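Local coordinates for oxidoreductase, short chain dehydrogenase/reductase family protein (Collinsella aerofaciens, PDB 5FYD) that catalyses the NADPH-dependent reduction of the 7-oxo group of 7-oxolithocholate to give ursodeoxycholate, acting as a homodimeric 7beta-hydroxysteroid dehydrogenase, at residues G11-A16 with S89-L94; V35-R40 with T60-A65; T75-T80 with H124-I129; G82-F87 with Q133-V138. All coordinates share one frame; numbering follows the deposited sequence.

How the contacts relate
All four contacts lie in the Rossmann-fold part of the chain, and three pair strands of one parallel sheet whose order begins 60-64, 34-39, 10-14, 85-90, 136-143. Contact 2 joins the pair at one edge; contact 1 joins 10-14 to 85-90, its centre about 9 Å from that of contact 2; contact 4 adds 136-143, its centre about 16 Å from that of contact 1. Contact 3 lies beside the sheet, where helices 72-80 and 105-132 meet, its centre about 10 Å from that of contact 4. In sequence, contact 2 closes before contacts 3 and 4 open, and contact 1 spans it. Contact 2 holds the NADP(+)-binding R40, and contact 1 ends beside the binding residues E18 and F67.

Contact 1: residues G11-A16 with S89-L94; sequences GLILGA and SYVACL
S89 enters the contact through its backbone: its N donates to L12 O (2.9 Å, N-H...O 161°), and its O receives L14 N (2.9 Å), in a parallel register that pairs I13 with S89. The CB of S89 meets I13 CD1 at 4.2 Å, while its hydroxyl is engaged elsewhere, on the carbonyl of I139. Y90 pairs with L14, and both side chains lie on the sheet face turned to helix 105-132. With CG of Y90 anti to the backbone N (chi1 -159°), ring atom CD1 comes to 3.8 Å from L14 CB, the two side chains crossing at about a right angle; the phenol OH is held by the carbonyl of V114. V91, beyond the strand end, sends its N to L14 O (2.9 Å). Its CG2 approaches I13 CG2 at 4.2 Å, and its CB comes within 3.6 Å of G15 O. A92 N adds a weak second bond to L14 O, at an angle of only 134°, so one carbonyl takes two successive amides as the chain turns off the sheet. A CB on G15 would collide with A92 N. Two adjacent parallel strands whose C-terminal ends open into loops, with V91 beside E18 and A92 beside F67, are characteristic of the NADP(+) site of a short-chain dehydrogenase Rossmann fold.

Contact 2: residues V35-R40 with T60-A65; sequences VVMVGR and TKVVRA
V38 and V63 lie side by side in a parallel strand pair, CG2 of V38 4.0 Å from CB of V63, within the beta-alpha-beta unit formed by strand 34-39, helix 42-56 and strand 60-64 of the Rossmann fold. The strand axes run 4.7 Å apart with directions 18° from parallel. Five backbone bonds tie them, alternately given by one strand and the other: K61 N to V35 O, M37 N to K61 O, V63 N to M37 O (2.9 Å), G39 N to V63 O and A65 N to G39 O. On the face of V36, V38 and V63, V36 CG1 meets V63 CG2 at 3.9 Å, and V38 CG1 reaches A65 CB at 4.0 Å; helix 72-80 covers this face. The opposite face carries M37, T60 and V62, over which helix 42-56 lies. There CG of M37 sits between its backbone N and carbonyl carbon (chi1 57°), which brings it to 3.9 Å from V62 CG2, and a bend at chi3 turns CE toward T60 CG2. Were M37 an alanine, the space its CG, SD and CE fill between V62, T60 and A49 of helix 42-56 would probably be left as a gap. T60 is steadied from further out, its hydroxyl bonded to R53. At the C-terminal end R40, an NADP(+)-binding residue, follows the strand, and the R64 side chain runs alongside it. CA of R40 stands 4.1 Å above one face of the R64 guanidinium, offset toward the rim.

Contact 3: residues T75-T80 with H124-I129; sequences TVFAAT and HHYMRI
The two helical segments run in roughly the same direction, 30° apart, with axes no nearer than 11.7 Å, a spacing bridged by long side chains rather than by backbone. F77 and H125 carry the contact as a face-to-face stack, their planes 2° apart and centroids 3.6 Å from one another. The side chains slide past each other in opposite directions, so each CB also lies over the other ring: H125 CB is 3.8 Å from the F77 centroid. CG of H125 lies anti to its backbone N (chi1 179°), extending the imidazole across to F77. Y126 reaches over beside this stack, its CE2 3.7 Å from F77 CE1 with the ring planes steeply inclined. T80 OG1 comes in at the edge of the Y126 ring, in its plane, and hydrogen-bonds the phenol OH at 2.6 Å. With a serine in place of F77, the imidazole of H125 would probably lose the partner on one of its faces and be held less firmly, by Y126 alone among the rings of this contact. Beneath the cluster, V76 and Y126 both rest on L12. Chemically, the buried phenol oxygen is satisfied by the threonine hydroxyl among mainly aromatic and apolar groups: V76, F77 and the Y126 ring.

Contact 4: residues G82-F87 with Q133-V138; sequences GLDMGF and QDRGAV
The guanidinium of R135 meets the carboxylate of D84 end-on, the two planes 22° apart, at the N-terminal edge of neighbouring parallel strands 85-90 and 136-143 in the Rossmann sheet. NH2 of R135 reaches D84 OD1 at 2.8 Å and 170°, while NH1 donates to D84 OD2 at 3.0 Å; each oxygen uses its syn lone pair. This two-point salt bridge fixes the rotation of both groups, and each has another partner: R135 NH1 also bonds the carbonyl of Y7, and D84 OD2 the amide of E9. Q133, just before the Schellman motif at D134, lays its NE2 over one face of the guanidinium. Q133 NE2 gives both its protons to carbonyls, M85 O (2.9 Å) and R135 O (2.9 Å), each close to the amide plane, while a water links Q133 OE1 to M85 N. The strands themselves begin to pair where A137 N bonds G86 O (2.8 Å). At the backbone angles of G136 a CB would run into the carbonyl O of R135, so a residue without a side chain suits this position. F87 then pairs with A137, its CG anti to the backbone N (chi1 -178°), and ring atom CD1 rests 3.9 Å from A137 CB.

Contact 1: residues G11-A16 with S89-L94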
loop_
_atom_site.group_PDB
_atom_site.type_symbol
_atom_site.label_atom_id
_atom_site.label_comp_id
_atom_site.label_asym_id
_atom_site.label_seq_id
_atom_site.Cartn_x
_atom_site.Cartn_y
_atom_site.Cartn_z
ATOM N N GLY A 11 -18.724 21.525 -8.012
ATOM C CA GLY A 11 -17.286 21.278 -7.883
ATOM C C GLY A 11 -16.948 19.911 -8.435
ATOM O O GLY A 11 -17.741 18.976 -8.339
ATOM N N LEU A 12 -15.762 19.805 -9.017
ATOM C CA LEU A 12 -15.318 18.631 -9.742
ATOM C C LEU A 12 -14.119 18.081 -9.026
ATOM O O LEU A 12 -13.073 18.754 -8.939
ATOM C CB LEU A 12 -14.946 19.044 -11.161
ATOM C CG LEU A 12 -14.300 18.035 -12.086
ATOM C CD1 LEU A 12 -15.167 16.806 -12.271
ATOM C CD2 LEU A 12 -14.015 18.677 -13.414
ATOM N N ILE A 13 -14.242 16.863 -8.519
ATOM C CA ILE A 13 -13.141 16.196 -7.876
ATOM C C ILE A 13 -12.648 15.076 -8.784
ATOM O O ILE A 13 -13.347 14.074 -9.006
ATOM C CB ILE A 13 -13.540 15.622 -6.497
ATOM C CG1 ILE A 13 -14.237 16.707 -5.639
ATOM C CG2 ILE A 13 -12.334 15.012 -5.791
ATOM C CD1 ILE A 13 -13.488 18.018 -5.515
ATOM N N LEU A 14 -11.429 15.242 -9.282
ATOM C CA LEU A 14 -10.833 14.302 -10.236
ATOM C C LEU A 14 -9.943 13.331 -9.462
ATOM O O LEU A 14 -8.773 13.630 -9.150
ATOM C CB LEU A 14 -10.067 15.055 -11.318
ATOM C CG LEU A 14 -10.981 15.999 -12.099
ATOM C CD1 LEU A 14 -10.271 17.211 -12.667
ATOM C CD2 LEU A 14 -11.706 15.186 -13.171
ATOM N N GLY A 15 -10.511 12.170 -9.123
ATOM C CA GLY A 15 -9.865 11.179 -8.281
ATOM C C GLY A 15 -10.528 11.167 -6.923
ATOM O O GLY A 15 -9.901 11.513 -5.926
ATOM N N ALA A 16 -11.789 10.735 -6.885
ATOM C CA ALA A 16 -12.673 11.034 -5.766
ATOM C C ALA A 16 -12.839 9.952 -4.705
ATOM O O ALA A 16 -13.452 10.227 -3.684
ATOM C CB ALA A 16 -14.036 11.414 -6.298
ATOM N N SER A 89 -10.558 20.123 -8.427
ATOM C CA SER A 89 -9.337 19.606 -7.794
ATOM C C SER A 89 -8.846 18.392 -8.561
ATOM O O SER A 89 -9.613 17.445 -8.739
ATOM C CB SER A 89 -9.549 19.208 -6.333
ATOM O OG SER A 89 -8.377 18.663 -5.784
ATOM N N TYR A 90 -7.573 18.412 -8.966
ATOM C CA TYR A 90 -6.932 17.235 -9.521
ATOM C C TYR A 90 -6.181 16.500 -8.417
ATOM O O TYR A 90 -5.189 17.017 -7.890
ATOM C CB TYR A 90 -6.005 17.582 -10.676
ATOM C CG TYR A 90 -5.751 16.381 -11.549
ATOM C CD1 TYR A 90 -6.660 16.051 -12.536
ATOM C CD2 TYR A 90 -4.653 15.571 -11.378
ATOM C CE1 TYR A 90 -6.488 14.967 -13.354
ATOM C CE2 TYR A 90 -4.459 14.467 -12.191
ATOM C CZ TYR A 90 -5.391 14.158 -13.187
ATOM O OH TYR A 90 -5.248 13.054 -14.032
ATOM N N VAL A 91 -6.704 15.324 -8.060
ATOM C CA VAL A 91 -6.207 14.514 -6.960
ATOM C C VAL A 91 -5.555 13.213 -7.416
ATOM O O VAL A 91 -4.700 12.687 -6.722
ATOM C CB VAL A 91 -7.362 14.121 -5.991
ATOM C CG1 VAL A 91 -6.808 13.404 -4.756
ATOM C CG2 VAL A 91 -8.167 15.332 -5.602
ATOM N N ALA A 92 -5.936 12.694 -8.571
ATOM C CA ALA A 92 -5.476 11.377 -8.985
ATOM C C ALA A 92 -3.981 11.360 -9.193
ATOM O O ALA A 92 -3.403 12.359 -9.619
ATOM C CB ALA A 92 -6.141 10.974 -10.271
ATOM N N CYS A 93 -3.359 10.225 -8.904
ATOM C CA CYS A 93 -1.944 10.053 -9.168
ATOM C C CYS A 93 -1.635 8.587 -9.373
ATOM O O CYS A 93 -2.268 7.711 -8.767
ATOM C CB CYS A 93 -1.105 10.607 -8.016
ATOM S SG CYS A 93 -1.079 9.521 -6.580
ATOM N N LEU A 94 -0.640 8.332 -10.214
ATOM C CA LEU A 94 -0.205 6.981 -10.521
ATOM C C LEU A 94 1.298 6.947 -10.402
ATOM O O LEU A 94 2.002 7.760 -11.000
ATOM C CB LEU A 94 -0.656 6.547 -11.918
ATOM C CG LEU A 94 -0.293 5.120 -12.336
ATOM C CD1 LEU A 94 -0.875 4.075 -11.402
ATOM C CD2 LEU A 94 -0.709 4.854 -13.775
#

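Contact 2: residues V35-R40 with T60-A65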
loop_
_atom_site.group_PDB
_atom_site.type_symbol
_atom_site.label_atom_id
_atom_site.label_comp_id
_atom_site.label_asym_id
_atom_site.label_seq_id
_atom_site.Cartn_x
_atom_site.Cartn_y
_atom_site.Cartn_z
ATOM N N VAL A 35 -21.615 17.991 -6.344
ATOM C CA VAL A 35 -20.313 17.338 -6.509
ATOM C C VAL A 35 -20.310 16.446 -7.746
ATOM O O VAL A 35 -21.124 15.542 -7.848
ATOM C CB VAL A 35 -19.967 16.504 -5.279
ATOM C CG1 VAL A 35 -18.587 15.903 -5.399
ATOM C CG2 VAL A 35 -20.052 17.350 -4.013
ATOM N N VAL A 36 -19.364 16.699 -8.654
ATOM C CA VAL A 36 -19.071 15.775 -9.739
ATOM C C VAL A 36 -17.869 14.999 -9.254
ATOM O O VAL A 36 -16.817 15.595 -9.012
ATOM C CB VAL A 36 -18.724 16.493 -11.064
ATOM C CG1 VAL A 36 -18.575 15.479 -12.175
ATOM C CG2 VAL A 36 -19.773 17.502 -11.431
ATOM N N MET A 37 -18.025 13.691 -9.106
ATOM C CA MET A 37 -16.971 12.830 -8.583
ATOM C C MET A 37 -16.535 11.856 -9.665
ATOM O O MET A 37 -17.380 11.196 -10.303
ATOM C CB MET A 37 -17.423 12.087 -7.314
ATOM C CG MET A 37 -18.656 11.229 -7.430
ATOM S SD MET A 37 -19.083 10.615 -5.778
ATOM C CE MET A 37 -19.700 12.122 -5.083
ATOM N N VAL A 38 -15.222 11.810 -9.893
ATOM C CA VAL A 38 -14.668 11.089 -11.023
ATOM C C VAL A 38 -13.589 10.149 -10.566
ATOM O O VAL A 38 -12.730 10.495 -9.718
ATOM C CB VAL A 38 -14.068 12.044 -12.062
ATOM C CG1 VAL A 38 -13.736 11.289 -13.349
ATOM C CG2 VAL A 38 -14.988 13.231 -12.332
ATOM N N GLY A 39 -13.627 8.944 -11.136
ATOM C CA GLY A 39 -12.626 7.935 -10.840
ATOM C C GLY A 39 -12.922 6.651 -11.574
ATOM O O GLY A 39 -13.938 6.541 -12.234
ATOM N N ARG A 40 -12.017 5.686 -11.459
ATOM C CA ARG A 40 -12.173 4.427 -12.202
ATOM C C ARG A 40 -13.105 3.406 -11.528
ATOM O O ARG A 40 -13.692 2.594 -12.217
ATOM C CB ARG A 40 -10.827 3.794 -12.578
ATOM C CG ARG A 40 -9.789 3.696 -11.499
ATOM C CD ARG A 40 -8.654 2.786 -11.953
ATOM N NE ARG A 40 -9.054 1.398 -11.770
ATOM C CZ ARG A 40 -8.969 0.716 -10.621
ATOM N NH1 ARG A 40 -8.472 1.271 -9.511
ATOM N NH2 ARG A 40 -9.391 -0.545 -10.577
ATOM N N THR A 60 -25.337 15.100 -6.796
ATOM C CA THR A 60 -24.112 14.435 -7.195
ATOM C C THR A 60 -24.189 13.986 -8.651
ATOM O O THR A 60 -25.273 13.842 -9.209
ATOM C CB THR A 60 -23.788 13.214 -6.305
ATOM O OG1 THR A 60 -24.836 12.233 -6.414
ATOM C CG2 THR A 60 -23.566 13.649 -4.850
ATOM N N LYS A 61 -23.027 13.851 -9.277
ATOM C CA LYS A 61 -22.899 13.228 -10.581
ATOM C C LYS A 61 -21.668 12.357 -10.542
ATOM O O LYS A 61 -20.602 12.821 -10.140
ATOM C CB LYS A 61 -22.733 14.303 -11.644
ATOM C CG LYS A 61 -22.921 13.818 -13.070
ATOM C CD LYS A 61 -22.872 14.988 -14.043
ATOM C CE LYS A 61 -24.048 15.954 -13.921
ATOM N NZ LYS A 61 -25.190 15.539 -14.787
ATOM N N VAL A 62 -21.814 11.103 -10.936
ATOM C CA VAL A 62 -20.709 10.143 -10.901
ATOM C C VAL A 62 -20.239 9.954 -12.323
ATOM O O VAL A 62 -21.068 9.705 -13.212
ATOM C CB VAL A 62 -21.181 8.797 -10.325
ATOM C CG1 VAL A 62 -20.165 7.687 -10.602
ATOM C CG2 VAL A 62 -21.437 8.949 -8.829
ATOM N N VAL A 63 -18.929 10.066 -12.526
ATOM C CA VAL A 63 -18.322 9.898 -13.839
ATOM C C VAL A 63 -17.234 8.824 -13.704
ATOM O O VAL A 63 -16.259 8.997 -12.973
ATOM C CB VAL A 63 -17.737 11.223 -14.387
ATOM C CG1 VAL A 63 -17.138 11.023 -15.780
ATOM C CG2 VAL A 63 -18.771 12.331 -14.392
ATOM N N ARG A 64 -17.411 7.695 -14.388
ATOM C CA ARG A 64 -16.381 6.691 -14.435
ATOM C C ARG A 64 -15.391 7.079 -15.524
ATOM O O ARG A 64 -15.775 7.235 -16.683
ATOM C CB ARG A 64 -16.949 5.290 -14.718
ATOM C CG ARG A 64 -15.911 4.222 -14.405
ATOM C CD ARG A 64 -15.931 2.996 -15.303
ATOM N NE ARG A 64 -14.614 2.329 -15.204
ATOM C CZ ARG A 64 -13.548 2.560 -15.990
ATOM N NH1 ARG A 64 -13.593 3.419 -17.013
ATOM N NH2 ARG A 64 -12.418 1.891 -15.771
ATOM N N ALA A 65 -14.136 7.305 -15.132
ATOM C CA ALA A 65 -13.052 7.528 -16.079
ATOM C C ALA A 65 -11.743 7.043 -15.491
ATOM O O ALA A 65 -11.504 7.170 -14.281
ATOM C CB ALA A 65 -12.944 8.993 -16.471
#

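Contact 3: residues T75-T80 with H124-I129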
loop_
_atom_site.group_PDB
_atom_site.type_symbol
_atom_site.label_atom_id
_atom_site.label_comp_id
_atom_site.label_asym_id
_atom_site.label_seq_id
_atom_site.Cartn_x
_atom_site.Cartn_y
_atom_site.Cartn_z
ATOM N N THR A 75 -14.386 12.569 -21.498
ATOM C CA THR A 75 -15.525 11.959 -20.804
ATOM C C THR A 75 -16.008 12.892 -19.703
ATOM O O THR A 75 -17.205 13.154 -19.558
ATOM C CB THR A 75 -15.133 10.604 -20.221
ATOM O OG1 THR A 75 -14.862 9.712 -21.308
ATOM C CG2 THR A 75 -16.213 9.998 -19.349
ATOM N N VAL A 76 -15.056 13.434 -18.964
ATOM C CA VAL A 76 -15.374 14.392 -17.900
ATOM C C VAL A 76 -16.018 15.662 -18.477
ATOM O O VAL A 76 -17.041 16.125 -17.971
ATOM C CB VAL A 76 -14.123 14.755 -17.084
ATOM C CG1 VAL A 76 -14.437 15.831 -16.062
ATOM C CG2 VAL A 76 -13.564 13.513 -16.404
ATOM N N PHE A 77 -15.421 16.224 -19.521
ATOM C CA PHE A 77 -15.941 17.460 -20.094
ATOM C C PHE A 77 -17.368 17.298 -20.589
ATOM O O PHE A 77 -18.189 18.241 -20.475
ATOM C CB PHE A 77 -15.087 17.976 -21.262
ATOM C CG PHE A 77 -13.619 18.144 -20.945
ATOM C CD1 PHE A 77 -13.153 18.317 -19.646
ATOM C CD2 PHE A 77 -12.706 18.121 -21.979
ATOM C CE1 PHE A 77 -11.783 18.445 -19.406
ATOM C CE2 PHE A 77 -11.347 18.258 -21.754
ATOM C CZ PHE A 77 -10.887 18.426 -20.470
ATOM N N ALA A 78 -17.660 16.138 -21.179
ATOM C CA ALA A 78 -19.024 15.881 -21.663
ATOM C C ALA A 78 -19.992 15.805 -20.483
ATOM O O ALA A 78 -21.107 16.349 -20.568
ATOM C CB ALA A 78 -19.084 14.615 -22.516
ATOM N N ALA A 79 -19.553 15.190 -19.383
ATOM C CA ALA A 79 -20.361 15.068 -18.157
ATOM C C ALA A 79 -20.687 16.402 -17.493
ATOM O O ALA A 79 -21.790 16.574 -16.939
ATOM C CB ALA A 79 -19.693 14.142 -17.144
ATOM N N THR A 80 -19.760 17.352 -17.536
ATOM C CA THR A 80 -20.010 18.650 -16.896
ATOM C C THR A 80 -20.566 19.753 -17.789
ATOM O O THR A 80 -20.870 20.831 -17.301
ATOM C CB THR A 80 -18.740 19.188 -16.186
ATOM O OG1 THR A 80 -17.755 19.532 -17.161
ATOM C CG2 THR A 80 -18.203 18.144 -15.246
ATOM N N HIS A 124 -6.563 22.991 -17.999
ATOM C CA HIS A 124 -6.758 23.941 -19.095
ATOM C C HIS A 124 -8.235 24.203 -19.367
ATOM O O HIS A 124 -8.663 25.340 -19.463
ATOM C CB HIS A 124 -6.099 23.410 -20.363
ATOM C CG HIS A 124 -6.292 24.283 -21.558
ATOM N ND1 HIS A 124 -7.127 23.944 -22.594
ATOM C CD2 HIS A 124 -5.741 25.474 -21.889
ATOM C CE1 HIS A 124 -7.071 24.883 -23.526
ATOM N NE2 HIS A 124 -6.240 25.820 -23.119
ATOM N N HIS A 125 -9.003 23.129 -19.469
ATOM C CA HIS A 125 -10.412 23.224 -19.828
ATOM C C HIS A 125 -11.185 24.026 -18.776
ATOM O O HIS A 125 -11.886 24.996 -19.112
ATOM C CB HIS A 125 -10.938 21.824 -19.996
ATOM C CG HIS A 125 -12.377 21.749 -20.354
ATOM N ND1 HIS A 125 -12.810 21.595 -21.650
ATOM C CD2 HIS A 125 -13.481 21.755 -19.580
ATOM C CE1 HIS A 125 -14.129 21.555 -21.661
ATOM N NE2 HIS A 125 -14.558 21.625 -20.417
ATOM N N TYR A 126 -11.007 23.674 -17.500
ATOM C CA TYR A 126 -11.731 24.369 -16.435
ATOM C C TYR A 126 -11.177 25.756 -16.164
ATOM O O TYR A 126 -11.958 26.651 -15.814
ATOM C CB TYR A 126 -11.916 23.478 -15.197
ATOM C CG TYR A 126 -12.795 22.312 -15.574
ATOM C CD1 TYR A 126 -14.168 22.463 -15.699
ATOM C CD2 TYR A 126 -12.243 21.082 -15.880
ATOM C CE1 TYR A 126 -14.973 21.411 -16.114
ATOM C CE2 TYR A 126 -13.032 20.030 -16.299
ATOM C CZ TYR A 126 -14.397 20.190 -16.418
ATOM O OH TYR A 126 -15.206 19.139 -16.831
ATOM N N MET A 127 -9.878 25.986 -16.401
ATOM C CA MET A 127 -9.360 27.353 -16.338
ATOM C C MET A 127 -9.978 28.280 -17.385
ATOM O O MET A 127 -10.244 29.454 -17.092
ATOM C CB MET A 127 -7.819 27.406 -16.373
ATOM C CG MET A 127 -7.184 27.128 -15.006
ATOM S SD MET A 127 -7.731 28.211 -13.675
ATOM C CE MET A 127 -7.403 29.806 -14.417
ATOM N N ARG A 128 -10.250 27.755 -18.574
ATOM C CA ARG A 128 -10.969 28.517 -19.603
ATOM C C ARG A 128 -12.345 28.933 -19.130
ATOM O O ARG A 128 -12.755 30.083 -19.306
ATOM C CB ARG A 128 -11.069 27.715 -20.899
ATOM C CG ARG A 128 -9.740 27.658 -21.622
ATOM C CD ARG A 128 -9.749 26.769 -22.848
ATOM N NE ARG A 128 -10.892 27.037 -23.714
ATOM C CZ ARG A 128 -11.758 26.123 -24.160
ATOM N NH1 ARG A 128 -11.627 24.817 -23.858
ATOM N NH2 ARG A 128 -12.774 26.522 -24.929
ATOM N N ILE A 129 -13.046 28.007 -18.499
ATOM C CA ILE A 129 -14.386 28.302 -17.992
ATOM C C ILE A 129 -14.296 29.330 -16.862
ATOM O O ILE A 129 -14.985 30.374 -16.895
ATOM C CB ILE A 129 -15.107 27.008 -17.556
ATOM C CG1 ILE A 129 -15.415 26.132 -18.785
ATOM C CG2 ILE A 129 -16.390 27.334 -16.794
ATOM C CD1 ILE A 129 -15.697 24.681 -18.462
#

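Contact 4: residues G82-F87 with Q133-V138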
loop_
_atom_site.group_PDB
_atom_site.type_symbol
_atom_site.label_atom_id
_atom_site.label_comp_id
_atom_site.label_asym_id
_atom_site.label_seq_id
_atom_site.Cartn_x
_atom_site.Cartn_y
_atom_site.Cartn_z
ATOM N N GLY A 82 -22.723 22.338 -19.487
ATOM C CA GLY A 82 -23.979 22.937 -19.038
ATOM C C GLY A 82 -24.133 23.159 -17.538
ATOM O O GLY A 82 -25.076 23.862 -17.113
ATOM N N LEU A 83 -23.243 22.577 -16.730
ATOM C CA LEU A 83 -23.203 22.845 -15.293
ATOM C C LEU A 83 -22.524 24.180 -15.009
ATOM O O LEU A 83 -21.567 24.558 -15.680
ATOM C CB LEU A 83 -22.461 21.744 -14.534
ATOM C CG LEU A 83 -22.934 20.303 -14.666
ATOM C CD1 LEU A 83 -22.036 19.385 -13.869
ATOM C CD2 LEU A 83 -24.388 20.106 -14.252
ATOM N N ASP A 84 -23.028 24.900 -14.008
ATOM C CA ASP A 84 -22.318 26.063 -13.509
ATOM C C ASP A 84 -21.181 25.555 -12.621
ATOM O O ASP A 84 -21.435 24.976 -11.557
ATOM C CB ASP A 84 -23.199 27.019 -12.721
ATOM C CG ASP A 84 -22.421 28.230 -12.276
ATOM O OD1 ASP A 84 -22.173 29.097 -13.133
ATOM O OD2 ASP A 84 -22.008 28.302 -11.098
ATOM N N MET A 85 -19.945 25.733 -13.092
ATOM C CA MET A 85 -18.758 25.167 -12.425
ATOM C C MET A 85 -18.123 26.216 -11.517
ATOM O O MET A 85 -17.900 27.372 -11.924
ATOM C CB MET A 85 -17.729 24.687 -13.452
ATOM C CG MET A 85 -18.239 23.595 -14.393
ATOM S SD MET A 85 -18.804 22.125 -13.537
ATOM C CE MET A 85 -17.359 21.612 -12.599
ATOM N N GLY A 86 -17.843 25.814 -10.283
ATOM C CA GLY A 86 -17.140 26.690 -9.328
ATOM C C GLY A 86 -15.782 26.207 -8.840
ATOM O O GLY A 86 -14.974 27.017 -8.368
ATOM N N PHE A 87 -15.521 24.903 -8.943
ATOM C CA PHE A 87 -14.344 24.325 -8.302
ATOM C C PHE A 87 -13.826 23.134 -9.070
ATOM O O PHE A 87 -14.610 22.362 -9.605
ATOM C CB PHE A 87 -14.677 23.877 -6.874
ATOM C CG PHE A 87 -13.519 23.308 -6.131
ATOM C CD1 PHE A 87 -12.580 24.154 -5.543
ATOM C CD2 PHE A 87 -13.365 21.941 -5.983
ATOM C CE1 PHE A 87 -11.493 23.639 -4.854
ATOM C CE2 PHE A 87 -12.289 21.422 -5.281
ATOM C CZ PHE A 87 -11.352 22.269 -4.707
ATOM N N GLN A 133 -15.730 33.464 -16.915
ATOM C CA GLN A 133 -16.738 33.979 -15.979
ATOM C C GLN A 133 -16.114 34.783 -14.832
ATOM O O GLN A 133 -16.821 35.292 -13.957
ATOM C CB GLN A 133 -17.608 32.826 -15.450
ATOM C CG GLN A 133 -16.890 31.807 -14.579
ATOM C CD GLN A 133 -17.679 30.546 -14.324
ATOM O OE1 GLN A 133 -18.544 30.146 -15.113
ATOM N NE2 GLN A 133 -17.356 29.883 -13.232
ATOM N N ASP A 134 -14.783 34.870 -14.837
ATOM C CA ASP A 134 -13.994 35.507 -13.788
ATOM C C ASP A 134 -14.431 35.067 -12.391
ATOM O O ASP A 134 -14.643 35.868 -11.480
ATOM C CB ASP A 134 -14.001 37.032 -13.954
ATOM C CG ASP A 134 -12.966 37.699 -13.106
ATOM O OD1 ASP A 134 -11.842 37.144 -12.955
ATOM O OD2 ASP A 134 -13.276 38.768 -12.550
ATOM N N ARG A 135 -14.586 33.759 -12.235
ATOM C CA ARG A 135 -15.069 33.207 -11.011
ATOM C C ARG A 135 -14.760 31.704 -10.977
ATOM O O ARG A 135 -15.070 30.998 -11.932
ATOM C CB ARG A 135 -16.577 33.478 -10.934
ATOM C CG ARG A 135 -17.309 32.642 -9.919
ATOM C CD ARG A 135 -18.797 32.962 -9.850
ATOM N NE ARG A 135 -19.568 32.738 -11.082
ATOM C CZ ARG A 135 -20.144 31.591 -11.472
ATOM N NH1 ARG A 135 -19.985 30.471 -10.785
ATOM N NH2 ARG A 135 -20.869 31.565 -12.596
ATOM N N GLY A 136 -14.149 31.253 -9.879
ATOM C CA GLY A 136 -13.865 29.835 -9.690
ATOM C C GLY A 136 -12.686 29.553 -8.804
ATOM O O GLY A 136 -11.965 30.456 -8.400
ATOM N N ALA A 137 -12.461 28.276 -8.526
ATOM C CA ALA A 137 -11.318 27.894 -7.716
ATOM C C ALA A 137 -10.745 26.570 -8.139
ATOM O O ALA A 137 -11.482 25.670 -8.552
ATOM C CB ALA A 137 -11.718 27.848 -6.269
ATOM N N VAL A 138 -9.425 26.451 -8.053
ATOM C CA VAL A 138 -8.745 25.202 -8.315
ATOM C C VAL A 138 -7.787 24.942 -7.165
ATOM O O VAL A 138 -7.016 25.833 -6.796
ATOM C CB VAL A 138 -7.916 25.246 -9.610
ATOM C CG1 VAL A 138 -7.174 23.909 -9.829
ATOM C CG2 VAL A 138 -8.805 25.569 -10.798
HETATM O O HOH W 1 -19.576 27.617 -15.302
#